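Putative transcriptional regulator (Bacteroides thetaiotaomicron, PDB 3IC7) probably binds DNA as a GntR-family transcriptional regulator, through a winged helix-turn-helix domain. Local coordinates at residues Gln62-Asn67 with Ser77-Leu82. Numbering follows the deposited sequence.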
ATOM      1  N   GLN A  62      -0.939  -4.726   4.109  1.00107.84           N
ATOM      2  CA  GLN A  62      -0.607  -5.880   4.936  1.00103.52           C
ATOM      3  C   GLN A  62      -1.057  -5.672   6.378  1.00106.80           C
ATOM      4  O   GLN A  62      -0.924  -6.564   7.215  1.00105.38           O
ATOM      5  CB  GLN A  62       0.897  -6.159   4.888  1.00 97.84           C
ATOM      6  CG  GLN A  62       1.328  -7.039   3.726  1.00 96.42           C
ATOM      7  CD  GLN A  62       1.644  -8.458   4.156  1.00101.36           C
ATOM      8  OE1 GLN A  62       0.746  -9.238   4.475  1.00106.87           O
ATOM      9  NE2 GLN A  62       2.927  -8.801   4.167  1.00 95.24           N
ATOM     10  N   GLU A  63      -1.587  -4.486   6.662  1.00108.95           N
ATOM     11  CA  GLU A  63      -2.440  -4.289   7.828  1.00 99.84           C
ATOM     12  C   GLU A  63      -1.609  -4.033   9.081  1.00 92.67           C
ATOM     13  O   GLU A  63      -2.145  -3.945  10.185  1.00 88.94           O
ATOM     14  CB  GLU A  63      -3.350  -5.501   8.039  1.00102.35           C
ATOM     15  CG  GLU A  63      -4.102  -5.936   6.792  1.00106.42           C
ATOM     16  CD  GLU A  63      -5.314  -6.790   7.111  1.00108.58           C
ATOM     17  OE1 GLU A  63      -6.016  -7.206   6.166  1.00104.58           O
ATOM     18  OE2 GLU A  63      -5.564  -7.047   8.308  1.00105.06           O
ATOM     19  N   VAL A  64      -0.297  -3.916   8.902  1.00 99.91           N
ATOM     20  CA  VAL A  64       0.590  -3.511   9.985  1.00 97.86           C
ATOM     21  C   VAL A  64       0.556  -2.000  10.191  1.00 96.65           C
ATOM     22  O   VAL A  64       1.312  -1.456  10.995  1.00 96.20           O
ATOM     23  CB  VAL A  64       2.042  -3.950   9.719  1.00 99.97           C
ATOM     24  CG1 VAL A  64       2.887  -3.776  10.972  1.00 92.20           C
ATOM     25  CG2 VAL A  64       2.079  -5.393   9.239  1.00 96.79           C
ATOM     26  N   ILE A  65      -0.326  -1.328   9.458  1.00 94.87           N
ATOM     27  CA  ILE A  65      -0.307   0.128   9.381  1.00 85.24           C
ATOM     28  C   ILE A  65      -1.493   0.653   8.578  1.00 91.49           C
ATOM     29  O   ILE A  65      -2.167  -0.106   7.882  1.00100.22           O
ATOM     30  CB  ILE A  65       0.998   0.643   8.747  1.00 90.49           C
ATOM     31  CG1 ILE A  65       1.164   2.141   9.009  1.00 86.32           C
ATOM     32  CG2 ILE A  65       1.015   0.353   7.254  1.00 99.78           C
ATOM     33  CD1 ILE A  65       1.863   2.883   7.891  1.00 87.86           C
ATOM     34  N   TYR A  66      -1.740   1.954   8.680  1.00 92.49           N
ATOM     35  CA  TYR A  66      -2.815   2.591   7.929  1.00 97.92           C
ATOM     36  C   TYR A  66      -2.644   4.106   7.895  1.00 99.14           C
ATOM     37  O   TYR A  66      -1.942   4.679   8.728  1.00 92.15           O
ATOM     38  CB  TYR A  66      -4.176   2.230   8.529  1.00 97.33           C
ATOM     39  CG  TYR A  66      -4.455   2.894   9.859  1.00 96.15           C
ATOM     40  CD1 TYR A  66      -4.473   2.159  11.036  1.00 92.08           C
ATOM     41  CD2 TYR A  66      -4.702   4.259   9.936  1.00 94.75           C
ATOM     42  CE1 TYR A  66      -4.727   2.762  12.253  1.00 91.15           C
ATOM     43  CE2 TYR A  66      -4.958   4.871  11.148  1.00 93.68           C
ATOM     44  CZ  TYR A  66      -4.969   4.118  12.302  1.00 92.82           C
ATOM     45  OH  TYR A  66      -5.224   4.724  13.511  1.00 90.38           O
ATOM     46  N   ASN A  67      -3.290   4.749   6.928  1.00102.05           N
ATOM     47  CA  ASN A  67      -3.179   6.193   6.761  1.00 96.70           C
ATOM     48  C   ASN A  67      -4.512   6.902   6.973  1.00 93.96           C
ATOM     49  O   ASN A  67      -5.407   6.826   6.131  1.00 95.14           O
ATOM     50  CB  ASN A  67      -2.618   6.530   5.378  1.00 96.94           C
ATOM     51  CG  ASN A  67      -3.109   7.867   4.860  1.00 94.09           C
ATOM     52  OD1 ASN A  67      -3.018   8.884   5.548  1.00 92.97           O
ATOM     53  ND2 ASN A  67      -3.634   7.873   3.640  1.00 97.12           N
ATOM     54  N   SER A  77      -3.524  -0.814  15.608  1.00 74.64           N
ATOM     55  CA  SER A  77      -3.769  -1.393  16.934  1.00 75.50           C
ATOM     56  C   SER A  77      -3.668  -2.917  16.916  1.00 76.61           C
ATOM     57  O   SER A  77      -4.591  -3.604  16.456  1.00 70.57           O
ATOM     58  CB  SER A  77      -5.132  -0.984  17.476  1.00 72.60           C
ATOM     59  OG  SER A  77      -6.161  -1.643  16.773  1.00 78.16           O
ATOM     60  N   GLY A  78      -2.544  -3.415  17.449  1.00 79.82           N
ATOM     61  CA  GLY A  78      -2.173  -4.827  17.469  1.00 75.20           C
ATOM     62  C   GLY A  78      -1.039  -5.152  16.498  1.00 79.64           C
ATOM     63  O   GLY A  78      -1.028  -6.226  15.888  1.00 81.50           O
ATOM     64  N   ALA A  79      -0.085  -4.230  16.343  1.00 84.61           N
ATOM     65  CA  ALA A  79       0.940  -4.344  15.291  1.00 84.97           C
ATOM     66  C   ALA A  79       2.116  -5.230  15.703  1.00 87.97           C
ATOM     67  O   ALA A  79       2.515  -6.119  14.939  1.00 83.36           O
ATOM     68  CB  ALA A  79       1.429  -2.968  14.864  1.00 86.72           C
ATOM     69  N   LYS A  80       2.640  -4.977  16.919  1.00 94.26           N
ATOM     70  CA  LYS A  80       3.825  -5.664  17.500  1.00 86.52           C
ATOM     71  C   LYS A  80       3.735  -7.182  17.452  1.00 85.78           C
ATOM     72  O   LYS A  80       4.694  -7.856  17.795  1.00 88.97           O
ATOM     73  CB  LYS A  80       4.105  -5.232  18.974  1.00 84.90           C
ATOM     74  CG  LYS A  80       4.873  -3.880  19.204  1.00 84.93           C
ATOM     75  CD  LYS A  80       4.904  -3.433  20.699  1.00 77.09           C
ATOM     76  CE  LYS A  80       5.313  -1.939  20.914  1.00 70.96           C
ATOM     77  NZ  LYS A  80       4.578  -0.962  20.060  1.00 59.98           N
HETATM   78  N   MSE A  81       2.595  -7.729  17.040  1.00 86.06           N
HETATM   79  CA  MSE A  81       2.360  -9.162  17.196  1.00 89.03           C
HETATM   80  C   MSE A  81       2.142  -9.906  15.905  1.00 90.21           C
HETATM   81  O   MSE A  81       2.509 -11.085  15.764  1.00 95.48           O
HETATM   82  CB  MSE A  81       1.150  -9.397  18.079  1.00 93.27           C
HETATM   83  CG  MSE A  81       1.492  -9.792  19.501  1.00 96.78           C
HETATM   84 SE   MSE A  81       0.200 -11.088  20.214  1.00153.40          SE
HETATM   85  CE  MSE A  81      -1.399 -10.615  19.183  1.00101.21           C
ATOM     86  N   LEU A  82       1.520  -9.228  14.958  1.00 90.16           N
ATOM     87  CA  LEU A  82       1.380  -9.847  13.670  1.00 91.75           C
ATOM     88  C   LEU A  82       2.773  -9.985  13.073  1.00 88.29           C
ATOM     89  O   LEU A  82       3.087 -10.996  12.472  1.00 90.33           O
ATOM     90  CB  LEU A  82       0.413  -9.068  12.774  1.00 97.20           C
ATOM     91  CG  LEU A  82       0.645  -7.631  12.329  1.00 95.88           C
ATOM     92  CD1 LEU A  82       0.075  -7.502  10.931  1.00100.46           C
ATOM     93  CD2 LEU A  82      -0.020  -6.665  13.274  1.00 92.45           C
TER
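Val64 holds CG1 trans to its backbone N (chi1 -168°), which leaves CG2 opposite the carbonyl carbon; Leu82, with chi1 at 62°, carries CG between its own backbone N and carbonyl carbon, and the CD1 branch lies on the valine side, though the leucine rotamer is uncertain at this resolution. The two branched side chains cross at a slant, and Val64 CG2 approaches Leu82 CD1 to 3.4 Å. The other valine methyl serves a second partner: Val64 CG1 lies 4.2 Å from Ala79 CB. Val64 thus spreads its two methyls over residues about one helical turn apart. The same Ala79 CB also rests 4.2 Å from Val64 O, and Leu82 CD1 touches the main chain at Gln62 O, 4.0 Å away. No hydrogen bond joins 62-67 to 77-82; the contact is a small apolar one of about 180 Å², carried mainly by Val64 and Leu82, with the buried Ala79 alongside. Glu63, with positive phi (84°), turns the chain out of helix 53-60 and brings Val64 to this spot. The start of helix 79-88 is also held by Glu31, whose carboxylate accepts hydrogen bonds from the backbone N of Gly78, Ala79 and Lys80. Beyond the valine, Tyr66 pairs by backbone hydrogen bonds with Phe74; strands 65-68 and 72-75 form the antiparallel hairpin that is the wing of the winged helix-turn-helix fold. Val64 also packs on Leu59, so the contact ties the end of helix 53-60 and the chain running into the wing to the first turn of helix 79-88, which leads from the wing into the C-terminal helices.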